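PDB 4S3J: cortical-lytic enzyme from Bacillus cereus, which acts as an N-acetylglucosaminidase that breaks down partially degraded cortex peptidoglycan during spore germination, probably recognising its muramic acid delta-lactam residues. Local coordinates for residues 297-303 with 392-396; 293-297 with 381-385. All blocks are in the same frame, centred on the assembly; numbering follows the deposited sequence.

Contact 1: 297-303 with 392-396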
# COMPACT_ATOMS: atom_id res chain seq x y z
N SER A 297 -3.27 3.17 -9.30
CA SER A 297 -3.48 1.74 -9.14
C SER A 297 -4.95 1.35 -9.37
O SER A 297 -5.68 0.95 -8.43
CB SER A 297 -3.00 1.30 -7.75
OG SER A 297 -3.62 2.05 -6.72
N PRO A 298 -5.44 1.50 -10.62
CA PRO A 298 -6.84 1.22 -10.95
C PRO A 298 -7.21 -0.22 -10.56
O PRO A 298 -6.41 -1.11 -10.79
CB PRO A 298 -6.89 1.44 -12.46
CG PRO A 298 -5.49 1.22 -12.91
CD PRO A 298 -4.64 1.78 -11.82
N ILE A 299 -8.38 -0.42 -9.97
CA ILE A 299 -8.67 -1.68 -9.30
C ILE A 299 -8.89 -2.84 -10.27
O ILE A 299 -8.61 -3.98 -9.93
CB ILE A 299 -9.89 -1.50 -8.37
CG1 ILE A 299 -9.93 -2.63 -7.34
CG2 ILE A 299 -11.16 -1.39 -9.17
CD1 ILE A 299 -10.82 -2.33 -6.15
N GLY A 300 -9.37 -2.57 -11.48
CA GLY A 300 -9.54 -3.62 -12.47
C GLY A 300 -8.22 -4.30 -12.82
O GLY A 300 -8.07 -5.52 -12.69
N PRO A 301 -7.24 -3.50 -13.28
CA PRO A 301 -5.93 -4.09 -13.57
C PRO A 301 -5.27 -4.72 -12.34
O PRO A 301 -4.61 -5.75 -12.48
CB PRO A 301 -5.13 -2.91 -14.09
CG PRO A 301 -6.15 -2.03 -14.71
CD PRO A 301 -7.35 -2.13 -13.82
N VAL A 302 -5.47 -4.15 -11.16
CA VAL A 302 -4.88 -4.75 -9.97
C VAL A 302 -5.48 -6.15 -9.74
O VAL A 302 -4.74 -7.11 -9.49
CB VAL A 302 -5.07 -3.86 -8.73
CG1 VAL A 302 -4.70 -4.60 -7.45
CG2 VAL A 302 -4.24 -2.59 -8.87
N LYS A 303 -6.79 -6.27 -9.88
CA LYS A 303 -7.47 -7.57 -9.76
C LYS A 303 -6.90 -8.56 -10.78
O LYS A 303 -6.67 -9.72 -10.46
CB LYS A 303 -8.99 -7.42 -9.92
CG LYS A 303 -9.74 -8.74 -9.92
CD LYS A 303 -11.24 -8.53 -9.86
CE LYS A 303 -11.96 -9.88 -9.87
NZ LYS A 303 -13.43 -9.67 -9.76
N SER A 392 -12.11 -0.17 -1.06
CA SER A 392 -12.28 -1.05 -2.22
C SER A 392 -11.15 -2.04 -2.35
O SER A 392 -11.37 -3.20 -2.69
CB SER A 392 -12.40 -0.24 -3.50
OG SER A 392 -13.58 0.56 -3.43
N LYS A 393 -9.93 -1.59 -2.09
CA LYS A 393 -8.77 -2.47 -2.15
C LYS A 393 -8.78 -3.52 -1.04
O LYS A 393 -8.48 -4.69 -1.30
CB LYS A 393 -7.49 -1.64 -2.07
CG LYS A 393 -7.19 -0.84 -3.34
CD LYS A 393 -6.75 -1.76 -4.46
CE LYS A 393 -6.51 -1.03 -5.78
NZ LYS A 393 -5.41 -0.02 -5.73
N PHE A 394 -9.18 -3.14 0.17
CA PHE A 394 -9.32 -4.10 1.27
C PHE A 394 -10.36 -5.17 0.89
O PHE A 394 -10.14 -6.36 1.15
CB PHE A 394 -9.75 -3.41 2.57
CG PHE A 394 -8.68 -2.55 3.23
CD1 PHE A 394 -7.33 -2.62 2.88
CD2 PHE A 394 -9.07 -1.61 4.19
CE1 PHE A 394 -6.38 -1.83 3.53
CE2 PHE A 394 -8.14 -0.81 4.82
CZ PHE A 394 -6.78 -0.92 4.47
N ASN A 395 -11.49 -4.76 0.31
CA ASN A 395 -12.53 -5.72 -0.10
C ASN A 395 -12.02 -6.65 -1.21
O ASN A 395 -12.35 -7.84 -1.24
CB ASN A 395 -13.78 -4.99 -0.55
CG ASN A 395 -14.51 -4.32 0.61
OD1 ASN A 395 -14.15 -4.50 1.79
ND2 ASN A 395 -15.52 -3.53 0.29
N LEU A 396 -11.20 -6.13 -2.12
CA LEU A 396 -10.58 -6.97 -3.14
C LEU A 396 -9.68 -8.05 -2.51
O LEU A 396 -9.70 -9.22 -2.94
CB LEU A 396 -9.78 -6.11 -4.10
CG LEU A 396 -8.96 -6.85 -5.18
CD1 LEU A 396 -9.90 -7.64 -6.10
CD2 LEU A 396 -8.13 -5.88 -5.98
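Lys393 reaches from helix 387-400 to the backbone of Ser297, just ahead of helix 299-312. Both helices belong to the TIM barrel of the family 18 glycosyl hydrolase domain. Their short segments run nearly parallel, at 22°, with axes 11.3 Å apart. At this separation the helices meet mostly through side chains.

The polar part centres on one ammonium group. Lys393 NZ donates a hydrogen bond of 2.9 Å to Ser297 O. It lies in the carbonyl plane, on a lone pair, with a C=O...N angle of 139°. The lysine chain bends at chi2 (-71°) and again at its last torsion, which turns NZ toward this carbonyl. NZ also bonds to Gln322 OE1 on strand 318-330. This buried ammonium thus ties strand 318-330 to the loop just before helix 299-312. The hydroxyl of Ser297 pairs with Asn323, and that of Ser392 with Gln366.

The apolar part is built round Leu396 and Ile299. The two methyls of Leu396 divide the work. Leu396 CD2 sits between the helices, 3.9 Å from Val302 CG1 and 4.0 Å from Ile299 CG1. Leu396 CD1 packs beside the start of the Lys303 chain, whose extended end leads away from helix 387-400. Ile299 slides past Leu396 in the opposite direction. The aliphatic part of Lys393 joins in too: its CE lies 4.1 Å from Val302 CG2. On the Ser392 side, Ile299 CD1 approaches Ser392 CB to 3.7 Å and Ser392 O to 3.6 Å.

Contact 2: 293-297 with 381-385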
# COMPACT_ATOMS: atom_id res chain seq x y z
N PRO A 293 -1.70 11.88 -16.88
CA PRO A 293 -2.52 11.70 -15.67
C PRO A 293 -3.56 10.59 -15.80
O PRO A 293 -4.27 10.49 -16.81
CB PRO A 293 -3.18 13.06 -15.48
CG PRO A 293 -3.13 13.71 -16.85
CD PRO A 293 -1.89 13.20 -17.49
N MET A 294 -3.63 9.78 -14.75
CA MET A 294 -4.62 8.71 -14.63
C MET A 294 -4.44 8.05 -13.25
O MET A 294 -3.44 8.31 -12.56
CB MET A 294 -4.47 7.67 -15.74
CG MET A 294 -3.18 6.94 -15.67
SD MET A 294 -2.98 5.76 -17.05
CE MET A 294 -2.94 6.88 -18.44
N ALA A 295 -5.39 7.21 -12.86
CA ALA A 295 -5.30 6.53 -11.57
C ALA A 295 -3.97 5.77 -11.43
O ALA A 295 -3.54 5.09 -12.37
CB ALA A 295 -6.44 5.59 -11.38
N ILE A 296 -3.37 5.83 -10.25
CA ILE A 296 -2.07 5.19 -10.01
C ILE A 296 -2.22 3.66 -9.94
O ILE A 296 -1.36 2.93 -10.45
CB ILE A 296 -1.39 5.73 -8.71
CG1 ILE A 296 -0.84 7.15 -8.89
CG2 ILE A 296 -0.20 4.88 -8.30
CD1 ILE A 296 -1.83 8.19 -9.06
N SER A 297 -3.27 3.17 -9.30
CA SER A 297 -3.48 1.74 -9.14
C SER A 297 -4.95 1.35 -9.37
O SER A 297 -5.68 0.95 -8.43
CB SER A 297 -3.00 1.30 -7.75
OG SER A 297 -3.62 2.05 -6.72
N GLU A 381 -4.03 18.28 -13.07
CA GLU A 381 -4.90 17.14 -12.80
C GLU A 381 -4.25 16.29 -11.72
O GLU A 381 -3.06 15.97 -11.81
CB GLU A 381 -5.13 16.31 -14.06
CG GLU A 381 -6.12 15.20 -13.90
CD GLU A 381 -6.62 14.66 -15.20
OE1 GLU A 381 -6.95 15.47 -16.11
OE2 GLU A 381 -6.70 13.43 -15.34
N VAL A 382 -5.04 15.93 -10.71
CA VAL A 382 -4.57 15.16 -9.59
C VAL A 382 -5.33 13.85 -9.45
O VAL A 382 -6.56 13.86 -9.46
CB VAL A 382 -4.72 15.96 -8.28
CG1 VAL A 382 -4.22 15.15 -7.10
CG2 VAL A 382 -4.01 17.30 -8.36
N TRP A 383 -4.60 12.74 -9.33
CA TRP A 383 -5.17 11.43 -8.98
C TRP A 383 -4.50 11.00 -7.68
O TRP A 383 -3.30 11.20 -7.53
CB TRP A 383 -4.94 10.39 -10.08
CG TRP A 383 -5.78 10.66 -11.29
CD1 TRP A 383 -5.50 11.51 -12.31
CD2 TRP A 383 -7.05 10.08 -11.58
NE1 TRP A 383 -6.52 11.50 -13.23
CE2 TRP A 383 -7.48 10.62 -12.82
CE3 TRP A 383 -7.86 9.14 -10.93
CZ2 TRP A 383 -8.71 10.28 -13.39
CZ3 TRP A 383 -9.06 8.79 -11.51
CH2 TRP A 383 -9.48 9.36 -12.73
N PHE A 384 -5.26 10.47 -6.72
CA PHE A 384 -4.67 10.15 -5.43
C PHE A 384 -5.41 9.00 -4.75
O PHE A 384 -6.14 8.26 -5.42
CB PHE A 384 -4.57 11.43 -4.56
CG PHE A 384 -5.87 11.99 -4.08
CD1 PHE A 384 -6.73 12.68 -4.94
CD2 PHE A 384 -6.20 11.90 -2.74
CE1 PHE A 384 -7.95 13.20 -4.45
CE2 PHE A 384 -7.41 12.41 -2.26
CZ PHE A 384 -8.26 13.09 -3.11
N GLU A 385 -5.16 8.80 -3.46
CA GLU A 385 -5.76 7.71 -2.70
C GLU A 385 -6.56 8.29 -1.55
O GLU A 385 -6.10 9.23 -0.90
CB GLU A 385 -4.70 6.77 -2.16
CG GLU A 385 -3.81 6.09 -3.20
CD GLU A 385 -4.55 5.04 -4.00
OE1 GLU A 385 -5.50 4.41 -3.46
OE2 GLU A 385 -4.22 4.86 -5.19
O HOH W 1 -5.22 7.27 -8.18
O HOH W 2 -5.29 4.57 -7.63
O HOH W 3 -6.40 2.25 -4.69
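With CG anti to the carbonyl carbon (chi1 -71°) and chi2 at 84°, Trp383 lays its indole against the backbone at Met294 and Ala295. Here a loop leading to helix 299-312 of the TIM barrel runs beside the end of strand 379-383, in nearly the same direction. The peptide link between Met294 and Ala295 lies over one ring face, with Met294 C 3.5 Å from Trp383 CG. Glu381 holds the ring from its edge. Trp383 NE1 donates to the anti lone pair of Glu381 OE2 at 2.9 Å, almost straight at 166° and close to the ring plane. Pro293 CB lies 3.5 Å from Glu381 OE2, the oxygen that takes the indole N-H. His369 also stacks with this indole.

Apolar groups line the indole and its stem. Ala295 CB touches Trp383 CE3 at 3.8 Å, and Ile296 CD1 comes 3.9 Å from Trp383 CB.

Beyond the ring, water takes over. One molecule accepts from Ile296 N and donates to Phe384 O. A second accepts from Ser297 N and donates to Glu385 OE2, an oxygen that also receives Asn323 ND2. A third water donates to Glu385 OE1 at 2.6 Å, and only weakly to Ser297 OG.

How the contacts relate
Ser297 belongs to both contacts, and the chain around it carries one into the other. Its carbonyl serves contact 1 and its N-H serves contact 2. Contact 1 lies mainly between two helices and is buried. Contact 2 is partly buried, with Met294 exposed at its margin. On the other side of each interface, strand 379-383 is followed, after a short piece of chain, by helix 387-400. Both pack against the single run 293-303. Their chemistry differs. Contact 1 combines aliphatic packing with a direct bond from a lysine. Contact 2 sets an indole against backbone and uses waters to join its polar groups.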